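Local coordinates for protein malate dehydrogenase (Picrophilus torridus, PDB 4BGV) that probably catalyses the reversible NAD-dependent oxidation of malate to oxaloacetate in the tricarboxylic acid cycle, at residues V17-A22 with W53-D58; G75-V80 with S244-R249; I146-S151 with I236-M241; D182-F187 with K212-G217; N270-G275 with E306-N311. All blocks are in the same frame, centred on the assembly; numbering follows the deposited sequence. Where two conformers were deposited one is given.

Contact 1 (V17-A22 with W53-D58)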
# COMPACT_ATOMS: atom_id res chain seq x y z
N VAL A 17 -1.09 12.65 12.68
CA VAL A 17 -1.57 13.09 11.38
C VAL A 17 -0.39 13.18 10.41
O VAL A 17 -0.47 12.69 9.29
CB VAL A 17 -2.29 14.45 11.46
CG1 VAL A 17 -2.55 15.00 10.06
CG2 VAL A 17 -3.61 14.30 12.22
N ALA A 18 0.69 13.82 10.85
CA ALA A 18 1.86 13.99 9.99
C ALA A 18 2.44 12.64 9.56
O ALA A 18 2.74 12.42 8.38
CB ALA A 18 2.93 14.85 10.70
N GLN A 19 2.58 11.72 10.51
CA GLN A 19 3.13 10.40 10.18
C GLN A 19 2.19 9.65 9.24
O GLN A 19 2.63 8.93 8.34
CB GLN A 19 3.41 9.58 11.44
CG GLN A 19 3.91 8.15 11.16
CD GLN A 19 5.31 8.11 10.52
OE1 GLN A 19 6.33 7.98 11.22
NE2 GLN A 19 5.37 8.20 9.19
N THR A 20 0.89 9.83 9.45
CA THR A 20 -0.13 9.19 8.61
C THR A 20 -0.10 9.71 7.17
O THR A 20 -0.14 8.93 6.20
CB THR A 20 -1.54 9.37 9.23
OG1 THR A 20 -1.54 8.78 10.53
CG2 THR A 20 -2.60 8.69 8.37
N LEU A 21 -0.06 11.04 7.04
CA LEU A 21 0.05 11.67 5.71
C LEU A 21 1.30 11.20 4.99
O LEU A 21 1.28 11.01 3.78
CB LEU A 21 0.08 13.19 5.83
CG LEU A 21 -1.25 13.78 6.37
CD1 LEU A 21 -1.10 15.27 6.59
CD2 LEU A 21 -2.41 13.47 5.41
N ALA A 22 2.40 11.02 5.73
CA ALA A 22 3.66 10.58 5.10
C ALA A 22 3.53 9.15 4.59
O ALA A 22 3.88 8.87 3.44
CB ALA A 22 4.83 10.69 6.08
N TRP A 53 10.02 3.20 5.03
CA TRP A 53 8.63 3.29 4.58
C TRP A 53 8.54 3.50 3.07
O TRP A 53 7.62 3.00 2.41
CB TRP A 53 7.91 4.46 5.26
CG TRP A 53 7.31 4.22 6.63
CD1 TRP A 53 7.70 4.79 7.81
CD2 TRP A 53 6.17 3.40 6.94
NE1 TRP A 53 6.89 4.35 8.84
CE2 TRP A 53 5.94 3.51 8.33
CE3 TRP A 53 5.32 2.59 6.17
CZ2 TRP A 53 4.90 2.84 8.97
CZ3 TRP A 53 4.29 1.91 6.81
CH2 TRP A 53 4.08 2.05 8.19
N GLY A 54 9.45 4.29 2.52
CA GLY A 54 9.44 4.58 1.10
C GLY A 54 8.89 5.93 0.67
O GLY A 54 8.83 6.20 -0.52
N TYR A 55 8.51 6.81 1.60
CA TYR A 55 7.98 8.12 1.20
C TYR A 55 9.05 9.15 0.86
O TYR A 55 9.93 9.43 1.67
CB TYR A 55 6.97 8.70 2.21
CG TYR A 55 7.30 8.58 3.69
CD1 TYR A 55 8.17 9.48 4.31
CD2 TYR A 55 6.67 7.62 4.48
CE1 TYR A 55 8.44 9.40 5.68
CE2 TYR A 55 6.94 7.53 5.84
CZ TYR A 55 7.81 8.41 6.43
OH TYR A 55 8.03 8.27 7.78
N ASP A 56 8.99 9.68 -0.36
CA ASP A 56 9.94 10.71 -0.79
C ASP A 56 9.27 12.07 -0.66
O ASP A 56 8.73 12.62 -1.63
CB ASP A 56 10.39 10.45 -2.23
CG ASP A 56 11.45 9.35 -2.31
OD1 ASP A 56 12.29 9.29 -1.39
OD2 ASP A 56 11.44 8.57 -3.29
N LEU A 57 9.29 12.59 0.56
CA LEU A 57 8.61 13.82 0.92
C LEU A 57 9.52 14.74 1.73
O LEU A 57 10.50 14.30 2.32
CB LEU A 57 7.37 13.52 1.79
CG LEU A 57 6.33 12.59 1.17
CD1 LEU A 57 5.36 12.12 2.23
CD2 LEU A 57 5.60 13.28 0.00
N ASP A 58 9.18 16.02 1.71
CA ASP A 58 9.86 17.00 2.53
C ASP A 58 9.01 17.09 3.78
O ASP A 58 7.80 17.33 3.71
CB ASP A 58 9.88 18.32 1.77
CG ASP A 58 10.65 19.40 2.47
OD1 ASP A 58 11.43 19.08 3.40
OD2 ASP A 58 10.48 20.58 2.09
O HOH W 1 7.10 5.32 11.63

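Contact 2 (G75-V80 with S244-R249)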
# COMPACT_ATOMS: atom_id res chain seq x y z
N GLY A 75 1.56 28.60 0.65
CA GLY A 75 1.35 27.64 -0.41
C GLY A 75 0.81 26.29 0.04
O GLY A 75 0.82 25.34 -0.74
N SER A 76 0.35 26.20 1.28
CA SER A 76 -0.24 24.96 1.77
C SER A 76 -1.59 24.73 1.09
O SER A 76 -2.42 25.63 1.04
CB SER A 76 -0.45 25.01 3.29
OG SER A 76 0.80 25.01 3.99
N ASP A 77 -1.82 23.53 0.57
CA ASP A 77 -3.12 23.22 0.00
C ASP A 77 -4.13 23.02 1.13
O ASP A 77 -5.28 23.43 1.02
CB ASP A 77 -3.05 21.97 -0.87
CG ASP A 77 -4.33 21.72 -1.64
OD1 ASP A 77 -4.88 22.68 -2.22
OD2 ASP A 77 -4.80 20.56 -1.66
N VAL A 78 -3.68 22.38 2.21
CA VAL A 78 -4.50 22.12 3.38
C VAL A 78 -3.72 22.46 4.64
O VAL A 78 -2.52 22.20 4.72
CB VAL A 78 -4.96 20.64 3.45
CG1 VAL A 78 -5.68 20.34 4.77
CG2 VAL A 78 -5.84 20.31 2.25
N ILE A 79 -4.40 23.09 5.59
CA ILE A 79 -3.86 23.29 6.93
C ILE A 79 -4.75 22.54 7.92
O ILE A 79 -5.97 22.69 7.92
CB ILE A 79 -3.87 24.78 7.30
CG1 ILE A 79 -3.00 25.56 6.31
CG2 ILE A 79 -3.39 25.00 8.76
CD1 ILE A 79 -3.04 27.07 6.51
N VAL A 80 -4.12 21.72 8.76
CA VAL A 80 -4.83 20.94 9.76
C VAL A 80 -4.61 21.61 11.11
O VAL A 80 -3.47 21.76 11.56
CB VAL A 80 -4.27 19.50 9.82
CG1 VAL A 80 -5.06 18.67 10.82
CG2 VAL A 80 -4.31 18.85 8.44
N SER A 244 -8.69 13.54 0.78
CA SER A 244 -9.80 13.73 -0.15
C SER A 244 -9.74 15.13 -0.77
O SER A 244 -10.13 15.33 -1.93
CB SER A 244 -11.17 13.50 0.52
OG SER A 244 -12.21 13.42 -0.46
N ILE A 245 -9.29 16.11 -0.00
CA ILE A 245 -9.09 17.46 -0.57
C ILE A 245 -7.89 17.49 -1.52
O ILE A 245 -8.01 17.88 -2.70
CB ILE A 245 -8.85 18.51 0.53
CG1 ILE A 245 -10.04 18.55 1.49
CG2 ILE A 245 -8.64 19.91 -0.09
CD1 ILE A 245 -9.86 19.48 2.67
N VAL A 246 -6.73 17.09 -1.00
CA VAL A 246 -5.47 17.14 -1.76
C VAL A 246 -5.56 16.36 -3.06
O VAL A 246 -5.12 16.84 -4.12
CB VAL A 246 -4.29 16.62 -0.90
CG1 VAL A 246 -3.03 16.44 -1.73
CG2 VAL A 246 -4.04 17.57 0.27
N ASN A 247 -6.14 15.18 -2.99
CA ASN A 247 -6.21 14.32 -4.17
C ASN A 247 -7.59 14.31 -4.80
O ASN A 247 -7.88 13.46 -5.65
CB ASN A 247 -5.74 12.92 -3.80
CG ASN A 247 -4.26 12.89 -3.47
OD1 ASN A 247 -3.49 13.63 -4.07
ND2 ASN A 247 -3.86 12.05 -2.52
N ASP A 248 -8.45 15.24 -4.36
CA ASP A 248 -9.77 15.46 -4.97
C ASP A 248 -10.57 14.15 -5.11
O ASP A 248 -11.13 13.85 -6.17
CB ASP A 248 -9.57 16.14 -6.33
CG ASP A 248 -10.85 16.72 -6.90
OD1 ASP A 248 -11.72 17.17 -6.13
OD2 ASP A 248 -10.97 16.74 -8.15
N ARG A 249 -10.62 13.38 -4.02
CA ARG A 249 -11.19 12.03 -4.06
C ARG A 249 -12.73 12.01 -4.12
O ARG A 249 -13.34 11.01 -4.53
CB ARG A 249 -10.74 11.22 -2.84
CG ARG A 249 -9.25 10.83 -2.82
CD ARG A 249 -8.96 9.75 -1.78
NE ARG A 249 -9.67 8.51 -2.05
CZ ARG A 249 -9.66 7.44 -1.26
NH1 ARG A 249 -8.97 7.45 -0.12
NH2 ARG A 249 -10.35 6.34 -1.59
O HOH W 2 -6.74 20.34 -3.42

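Contact 3 (I146-S151 with I236-M241)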
# COMPACT_ATOMS: atom_id res chain seq x y z
N ILE A 146 -13.59 22.63 6.97
CA ILE A 146 -14.37 21.50 7.49
C ILE A 146 -13.84 21.04 8.85
O ILE A 146 -12.65 21.18 9.12
CB ILE A 146 -14.42 20.31 6.50
CG1 ILE A 146 -13.01 19.78 6.20
CG2 ILE A 146 -15.08 20.73 5.19
CD1 ILE A 146 -13.02 18.58 5.21
N GLY A 147 -14.72 20.50 9.69
CA GLY A 147 -14.34 20.06 11.02
C GLY A 147 -14.41 18.54 11.19
O GLY A 147 -15.33 17.90 10.69
N LEU A 148 -13.44 17.97 11.89
CA LEU A 148 -13.45 16.54 12.20
C LEU A 148 -14.63 16.22 13.11
O LEU A 148 -14.83 16.87 14.12
CB LEU A 148 -12.16 16.12 12.92
CG LEU A 148 -12.22 14.70 13.47
CD1 LEU A 148 -12.20 13.65 12.34
CD2 LEU A 148 -11.08 14.46 14.49
N GLY A 149 -15.41 15.22 12.74
CA GLY A 149 -16.47 14.77 13.61
C GLY A 149 -16.84 13.36 13.23
O GLY A 149 -16.33 12.39 13.81
N GLY A 150 -17.70 13.25 12.22
CA GLY A 150 -18.23 11.97 11.78
C GLY A 150 -17.18 10.96 11.32
O GLY A 150 -17.40 9.76 11.42
N SER A 151 -16.04 11.42 10.80
CA SER A 151 -15.03 10.49 10.33
C SER A 151 -14.57 9.60 11.48
O SER A 151 -14.36 8.40 11.32
CB SER A 151 -13.82 11.22 9.71
OG SER A 151 -12.92 10.27 9.14
N ILE A 236 -5.90 8.82 11.59
CA ILE A 236 -6.32 8.33 10.28
C ILE A 236 -7.67 8.92 9.86
O ILE A 236 -7.90 9.19 8.69
CB ILE A 236 -6.27 6.76 10.18
CG1 ILE A 236 -6.65 6.29 8.76
CG2 ILE A 236 -7.16 6.08 11.25
CD1 ILE A 236 -5.68 6.73 7.69
N SER A 237 -8.56 9.18 10.83
CA SER A 237 -9.86 9.80 10.51
C SER A 237 -9.68 11.19 9.90
O SER A 237 -10.41 11.59 8.99
CB SER A 237 -10.73 9.89 11.77
OG SER A 237 -11.00 8.60 12.29
N ILE A 238 -8.67 11.91 10.38
CA ILE A 238 -8.33 13.23 9.88
C ILE A 238 -7.65 13.11 8.51
O ILE A 238 -7.99 13.84 7.57
CB ILE A 238 -7.39 13.93 10.86
CG1 ILE A 238 -8.12 14.22 12.18
CG2 ILE A 238 -6.81 15.21 10.24
CD1 ILE A 238 -7.14 14.44 13.34
N ALA A 239 -6.70 12.19 8.40
CA ALA A 239 -5.97 12.02 7.14
C ALA A 239 -6.89 11.66 5.97
O ALA A 239 -6.66 12.13 4.85
CB ALA A 239 -4.86 10.99 7.29
N VAL A 240 -7.92 10.85 6.19
CA VAL A 240 -8.80 10.52 5.06
C VAL A 240 -9.54 11.77 4.56
O VAL A 240 -9.82 11.89 3.38
CB VAL A 240 -9.78 9.35 5.35
CG1 VAL A 240 -9.01 8.05 5.61
CG2 VAL A 240 -10.72 9.68 6.50
N MET A 241 -9.84 12.70 5.47
CA MET A 241 -10.43 13.98 5.07
C MET A 241 -9.42 14.83 4.29
O MET A 241 -9.74 15.37 3.23
CB MET A 241 -10.90 14.78 6.29
CG MET A 241 -12.11 14.18 6.99
SD MET A 241 -12.36 14.84 8.66
CE MET A 241 -12.80 16.55 8.33

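Contact 4 (D182-F187 with K212-G217)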
# COMPACT_ATOMS: atom_id res chain seq x y z
N ASP A 182 -23.64 13.26 23.38
CA ASP A 182 -25.09 13.34 23.24
C ASP A 182 -25.49 14.15 22.01
O ASP A 182 -26.66 14.15 21.63
CB ASP A 182 -25.73 13.90 24.50
CG ASP A 182 -25.51 13.00 25.72
OD1 ASP A 182 -25.68 11.77 25.60
OD2 ASP A 182 -25.14 13.54 26.79
N ASP A 183 -24.54 14.86 21.41
CA ASP A 183 -24.82 15.61 20.19
C ASP A 183 -24.75 14.76 18.91
O ASP A 183 -25.08 15.24 17.82
CB ASP A 183 -23.90 16.82 20.05
CG ASP A 183 -24.26 17.95 21.01
OD1 ASP A 183 -25.41 17.97 21.50
OD2 ASP A 183 -23.39 18.81 21.26
N MET A 184 -24.27 13.52 19.05
CA MET A 184 -24.16 12.61 17.91
C MET A 184 -25.54 12.11 17.55
O MET A 184 -26.37 11.86 18.43
CB MET A 184 -23.27 11.41 18.26
CG MET A 184 -22.87 10.53 17.09
SD MET A 184 -21.98 9.06 17.70
CE MET A 184 -23.34 7.96 18.10
N VAL A 185 -25.80 11.95 16.25
CA VAL A 185 -27.10 11.45 15.80
C VAL A 185 -26.87 10.30 14.82
O VAL A 185 -26.55 10.52 13.66
CB VAL A 185 -27.94 12.54 15.11
CG1 VAL A 185 -29.31 11.97 14.69
CG2 VAL A 185 -28.11 13.75 16.02
N PRO A 186 -27.03 9.06 15.31
CA PRO A 186 -26.89 7.93 14.39
C PRO A 186 -28.15 7.76 13.56
O PRO A 186 -29.24 8.08 14.06
CB PRO A 186 -26.75 6.74 15.35
CG PRO A 186 -27.58 7.15 16.55
CD PRO A 186 -27.44 8.65 16.67
N PHE A 187 -28.02 7.29 12.32
CA PHE A 187 -29.16 6.77 11.56
C PHE A 187 -28.93 5.27 11.50
O PHE A 187 -28.13 4.78 10.69
CB PHE A 187 -29.23 7.32 10.12
CG PHE A 187 -29.72 8.75 10.00
CD1 PHE A 187 -29.30 9.73 10.89
CD2 PHE A 187 -30.54 9.12 8.96
CE1 PHE A 187 -29.74 11.06 10.76
CE2 PHE A 187 -30.97 10.43 8.80
CZ PHE A 187 -30.57 11.41 9.70
N LYS A 212 -24.25 3.81 22.27
CA LYS A 212 -23.79 4.50 23.46
C LYS A 212 -22.25 4.47 23.59
O LYS A 212 -21.63 5.48 23.91
CB LYS A 212 -24.47 3.94 24.71
CG LYS A 212 -24.19 4.72 25.98
CD LYS A 212 -25.03 4.21 27.15
CE LYS A 212 -26.44 4.78 27.11
NZ LYS A 212 -27.13 4.59 28.42
N ARG A 213 -21.64 3.31 23.32
CA ARG A 213 -20.17 3.23 23.34
C ARG A 213 -19.57 4.19 22.35
O ARG A 213 -18.52 4.78 22.61
CB ARG A 213 -19.67 1.82 23.05
CG ARG A 213 -18.17 1.62 23.27
CD ARG A 213 -17.76 0.18 22.98
NE ARG A 213 -16.33 -0.02 23.15
CZ ARG A 213 -15.68 -1.14 22.83
NH1 ARG A 213 -16.35 -2.17 22.29
NH2 ARG A 213 -14.37 -1.22 23.02
N THR A 214 -20.22 4.36 21.20
CA THR A 214 -19.71 5.26 20.17
C THR A 214 -19.79 6.69 20.66
O THR A 214 -18.86 7.47 20.48
CB THR A 214 -20.49 5.09 18.86
OG1 THR A 214 -20.34 3.75 18.40
CG2 THR A 214 -19.97 6.06 17.77
N ARG A 215 -20.90 7.03 21.32
CA ARG A 215 -21.07 8.38 21.87
C ARG A 215 -19.95 8.74 22.81
O ARG A 215 -19.49 9.89 22.84
CB ARG A 215 -22.36 8.49 22.68
CG ARG A 215 -23.61 8.54 21.87
CD ARG A 215 -24.78 8.80 22.80
NE ARG A 215 -26.03 8.54 22.11
CZ ARG A 215 -26.54 9.36 21.20
NH1 ARG A 215 -25.90 10.48 20.88
NH2 ARG A 215 -27.69 9.06 20.60
N PHE A 216 -19.53 7.77 23.62
CA PHE A 216 -18.55 8.06 24.65
C PHE A 216 -17.22 7.39 24.34
O PHE A 216 -16.42 7.16 25.23
CB PHE A 216 -19.11 7.64 26.01
CG PHE A 216 -20.46 8.20 26.27
CD1 PHE A 216 -20.67 9.57 26.21
CD2 PHE A 216 -21.54 7.37 26.54
CE1 PHE A 216 -21.92 10.11 26.43
CE2 PHE A 216 -22.79 7.90 26.76
CZ PHE A 216 -22.98 9.28 26.71
N GLY A 217 -17.01 7.09 23.06
CA GLY A 217 -15.80 6.44 22.58
C GLY A 217 -14.51 7.17 22.93
O GLY A 217 -13.49 6.55 23.25
O HOH W 3 -29.10 10.67 19.35

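Contact 5 (N270-G275 with E306-N311)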
# COMPACT_ATOMS: atom_id res chain seq x y z
N ASN A 270 -28.73 28.19 10.53
CA ASN A 270 -28.25 29.06 9.47
C ASN A 270 -26.97 29.78 9.85
O ASN A 270 -26.85 30.34 10.95
CB ASN A 270 -29.34 30.06 9.06
CG ASN A 270 -28.96 30.86 7.84
OD1 ASN A 270 -28.76 30.30 6.75
ND2 ASN A 270 -28.86 32.18 8.00
N ASN A 271 -26.02 29.77 8.93
CA ASN A 271 -24.73 30.42 9.09
C ASN A 271 -23.94 29.92 10.30
O ASN A 271 -23.31 30.71 11.00
CB ASN A 271 -24.89 31.93 9.18
CG ASN A 271 -25.72 32.47 8.05
OD1 ASN A 271 -26.65 33.26 8.27
ND2 ASN A 271 -25.42 32.03 6.84
N LEU A 272 -24.01 28.61 10.53
CA LEU A 272 -23.25 27.93 11.57
C LEU A 272 -22.64 26.67 10.97
O LEU A 272 -23.07 26.23 9.90
CB LEU A 272 -24.17 27.52 12.73
CG LEU A 272 -24.82 28.65 13.52
CD1 LEU A 272 -25.55 28.10 14.72
CD2 LEU A 272 -23.75 29.64 13.93
N PHE A 273 -21.63 26.11 11.64
CA PHE A 273 -21.07 24.80 11.26
C PHE A 273 -21.72 23.68 12.08
O PHE A 273 -21.88 23.81 13.29
CB PHE A 273 -19.56 24.77 11.52
CG PHE A 273 -18.75 25.52 10.50
CD1 PHE A 273 -18.71 26.91 10.51
CD2 PHE A 273 -17.97 24.84 9.57
CE1 PHE A 273 -17.93 27.61 9.59
CE2 PHE A 273 -17.18 25.53 8.66
CZ PHE A 273 -17.17 26.91 8.66
N ILE A 274 -22.09 22.58 11.42
CA ILE A 274 -22.59 21.41 12.13
C ILE A 274 -22.31 20.16 11.29
O ILE A 274 -22.14 20.25 10.08
CB ILE A 274 -24.11 21.56 12.48
CG1 ILE A 274 -24.54 20.56 13.56
CG2 ILE A 274 -24.98 21.49 11.23
CD1 ILE A 274 -25.87 20.95 14.26
N GLY A 275 -22.24 18.99 11.93
CA GLY A 275 -21.89 17.76 11.24
C GLY A 275 -22.95 17.21 10.30
O GLY A 275 -24.02 16.78 10.74
N GLU A 306 -29.57 22.80 19.05
CA GLU A 306 -29.60 23.75 20.17
C GLU A 306 -28.22 23.90 20.83
O GLU A 306 -27.80 25.00 21.17
CB GLU A 306 -30.67 23.34 21.19
CG GLU A 306 -30.22 23.35 22.65
CD GLU A 306 -30.48 22.01 23.34
OE1 GLU A 306 -31.61 21.82 23.86
OE2 GLU A 306 -29.56 21.15 23.36
N SER A 307 -27.51 22.78 20.97
CA SER A 307 -26.18 22.79 21.55
C SER A 307 -25.20 23.62 20.71
O SER A 307 -24.45 24.44 21.24
CB SER A 307 -25.67 21.35 21.69
OG SER A 307 -24.29 21.33 21.98
N VAL A 308 -25.23 23.39 19.40
CA VAL A 308 -24.39 24.15 18.47
C VAL A 308 -24.75 25.64 18.45
O VAL A 308 -23.88 26.50 18.48
CB VAL A 308 -24.44 23.55 17.05
CG1 VAL A 308 -23.65 24.41 16.07
CG2 VAL A 308 -23.88 22.14 17.09
N LYS A 309 -26.05 25.94 18.43
CA LYS A 309 -26.50 27.32 18.45
C LYS A 309 -25.99 28.04 19.71
O LYS A 309 -25.57 29.20 19.65
CB LYS A 309 -28.03 27.40 18.44
CG LYS A 309 -28.71 27.15 17.09
CD LYS A 309 -30.19 27.45 17.26
CE LYS A 309 -30.98 27.32 15.97
NZ LYS A 309 -32.42 27.64 16.24
N LYS A 310 -26.06 27.35 20.84
CA LYS A 310 -25.67 27.92 22.12
C LYS A 310 -24.17 28.20 22.16
O LYS A 310 -23.73 29.28 22.57
CB LYS A 310 -26.06 26.97 23.25
CG LYS A 310 -25.84 27.52 24.65
CD LYS A 310 -24.62 26.89 25.30
CE LYS A 310 -24.81 25.39 25.49
NZ LYS A 310 -23.56 24.76 26.01
N ASN A 311 -23.38 27.22 21.77
CA ASN A 311 -21.93 27.37 21.77
C ASN A 311 -21.43 28.34 20.70
O ASN A 311 -20.41 29.01 20.89
CB ASN A 311 -21.24 26.01 21.62
CG ASN A 311 -21.32 25.18 22.88
OD1 ASN A 311 -21.44 25.71 23.98
ND2 ASN A 311 -21.23 23.86 22.73

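Contact 1 (V17-A22 with W53-D58)
Ala-22 presses its methyl onto the ring of Tyr-55, joining helix 12-23, which follows the glycine-rich turn of the Rossmann fold, to the loop that leads into strand 59-63. This CH-pi contact is almost perfectly centred: CB of Ala-22 lies 3.6 Å from the centroid of the Tyr-55 ring and 6° off its normal. A lone methyl suits the place, since it lets the ring lie close against the helix. Leu-57 reaches the same residue beside the ring, its CD1 3.7 Å from CA of Ala-22.

One helical turn earlier, Gln-19 meets the far end of the tyrosine. Its NE2 donates to OH of Tyr-55 across 3.0 Å in a nearly straight bond of 174°, the hydroxyl lying in the amide plane. The tyrosine can face the helix because its CG sits between the backbone N and the carbonyl carbon, chi1 43°. Its hydroxyl is also bonded to the carbonyl of Ile-46 on helix 38-47, which ties three elements together. With a phenylalanine in its place, the amide of Gln-19 would probably lose its acceptor and the Ile-46 carbonyl its partner.

Farther out, Asp-56 holds the loop to the tetramer through a salt bridge to Arg-249 of the third subunit. Trp-53 ends helix 50-53, and Gly-54 takes the positive phi that turns the chain away. A water accepts from NE1 of Trp-53 at 3.0 Å, in the plane of the indole, and lies 2.8 Å from OE1 of Gln-19.

Contact 2 (G75-V80 with S244-R249)
The C-terminal end of helix 232-246, a part of the catalytic domain, packs against the parallel Rossmann sheet where Val-78 of strand 78-81 meets Ile-245 and Val-246. One methyl of the strand valine serves both: CG2 of Val-78 is 3.7 Å from CG2 of Ile-245 and 3.8 Å from CG2 of Val-246. That methyl stands anti to the carbonyl carbon of Val-78 (chi1 173° for the other branch), the direction in which the helix lies. A beta-branched valine suits the strand, and the branched Ile-245 and Val-246 give the helix a compact aliphatic face towards it; Val-121 of the adjoining strand adds to the patch.

At the border of this patch stands Asp-77, modelled in two conformers, so its contacts carry some doubt. In one of them OD2 of Asp-77 lies 3.5 Å from CA of Val-246, and a water links that oxygen to the carbonyl of Ile-245, donating to both. OD1 of Asp-77 has a salt bridge to Lys-119.

The helix closes in a Schellman motif, with Asp-248 at positive phi. Its hallmark is the bond from N of Arg-249 to O of Ser-244, 2.9 Å long, while Asp-248 N gives only a weak bond to Ile-245 O. Beyond it, Arg-249 reaches Asp-56 of the third subunit and Glu-170 of the fourth. The chemistry thus implies an aliphatic seam between the domains, bordered by a charged edge where a water shares the Ile-245 carbonyl with the weak Asp-248 N-H bond.

Contact 3 (I146-S151 with I236-M241)
Where the last strand of the Rossmann sheet, 145-147, passes into helix 150-165, Ile-146, Leu-148 and Ser-151 pack on the middle of helix 232-246. The turn between them brings Gly-149 to the N-cap of helix 150-165.

Met-241 does most of the apolar work. Its chain runs outward and then bends at the thioether (chi3 67°), which carries the methyl back towards the strand: CE of Met-241 is 3.7 Å from CD1 of Ile-146 and equally near the carbonyl O of Gly-147. The sulfur is used as well, SD of Met-241 lying 3.9 Å from CD1 of Leu-148, a side chain that crosses it at about a right angle. The other leucine branch turns to a different partner, CD2 of Leu-148 meeting CG1 of Ile-238 at 3.8 Å. An unbranched, flexible methionine is well suited to follow such an uneven surface. Ile-238 in turn touches Val-13 and Val-123, residues that by similarity bind NAD, which places this packing next to the probable NAD site.

Ser-151 supplies the polar link. Its OG donates to the helix carbonyl O of Ser-237 over 2.8 Å, approaching from the flank with a C=O...donor angle of 109°. Ser-237 sends its own hydroxyl to the carbonyl of Ala-233, while the Ser-151 carbonyl accepts from His-52 of the second subunit. The buried Ser-151 hydroxyl is finally flanked by a methyl, CG2 of Val-240, 3.5 Å from OG.

Contact 4 (D182-F187 with K212-G217)
Hydrogen bonding centres on Arg-215, whose NH1 donates to the backbone O of Met-184 at 2.9 Å with an N-H...O angle of 153°. The carbonyl oxygen lies near the guanidinium plane, though tilted somewhat from it. NH1 also serves the carbonyl of Gly-181. An arginine suits the place because its chain, extended from CG to NE, spans from helix 204-215 to the strand and offers several N-H groups. With a leucine here, the carbonyls of Met-184 and Gly-181 would probably each lose a donor.

Apolar contacts involve Met-184, Thr-214 and the aliphatic part of Arg-215. SD of Met-184 rests 3.6 Å from the methyl CG2 of Thr-214, and the bend at its sulfur sets CE against CG of Arg-215 at 3.8 Å. Thr-214 turns its hydroxyl back to the Ile-210 carbonyl, leaving the methyl for methionine.

Electrostatics are looser: OD1 of Asp-182 stands 4.8 Å from NE of Arg-215, probably close enough for some attraction, though the charged atoms are not in contact. The same OD1 of Asp-182 comes 3.8 Å from CZ of Phe-216, carboxylate and ring planes nearly perpendicular.

The contact ties a helix to the start of strand 184-193 in the catalytic domain of the LDH/MDH family, just beyond His-180, the proton acceptor by similarity.

Contact 5 (N270-G275 with E306-N311)
Val-308 fits its two methyls against strand 272-281, one on a side chain and the other on the backbone. CG2 meets the tip of Ile-274, whose CD1 is 3.7 Å from CG2 of Val-308, the two side chains meeting at a slant. CG1, placed anti to the backbone N (chi1 175°), points at the strand itself and lies 3.3 Å from the carbonyl O of Phe-273. A short branched residue suits this place: it fills the width between helix and strand without pushing them apart, and the axes of strand 272-275 and helix 306-311 approach to 9.1 Å at 146°, roughly antiparallel.

Leu-272, two residues before Ile-274 and directed to the same side, covers the next part of the helix. Its CD1 lies 3.9 Å from CA of Lys-309 and 4.1 Å from CG of that lysine. Lysine works well at this exposed border, since its first methylenes can cover the leucine while the extended chain carries the ammonium group onward. Further round the helix, NZ of Lys-310 donates to OD1 of Asn-311 at 3.1 Å, from above the amide carbonyl plane.

The ring of Phe-273 leads off from the helix and packs on Tyr-258 and on Ala-131 and Tyr-135, so the strand packs on helix 295-321 through Leu-272 and Ile-274 and on helix 127-138 through the Phe-273 ring. Ile-274 is also covered by Trp-301 and Val-305, earlier on the same helix. The long C-terminal helix laid over an antiparallel sheet in this way belongs to the alpha/beta catalytic domain of the LDH/MDH superfamily.

Overall arrangement
From the N terminus, contact 1 closes a short loop within the Rossmann domain, joining helix 12-23 to the loop before strand 59-63. Contact 2 then opens at strand 78-81 and closes only at the end of helix 232-246, a long loop that spans both domains. Inside it lies the loop of contact 3, which uses the same helix, and contact 4 lies within that one in turn. Contact 5 follows separately near the C terminus, and no two loops cross. Helix 232-246 is the hub: contact 3 touches contacts 1 and 2 there. In the catalytic domain a probable hydrogen bond between Asp-183 and Ser-307 couples contacts 4 and 5.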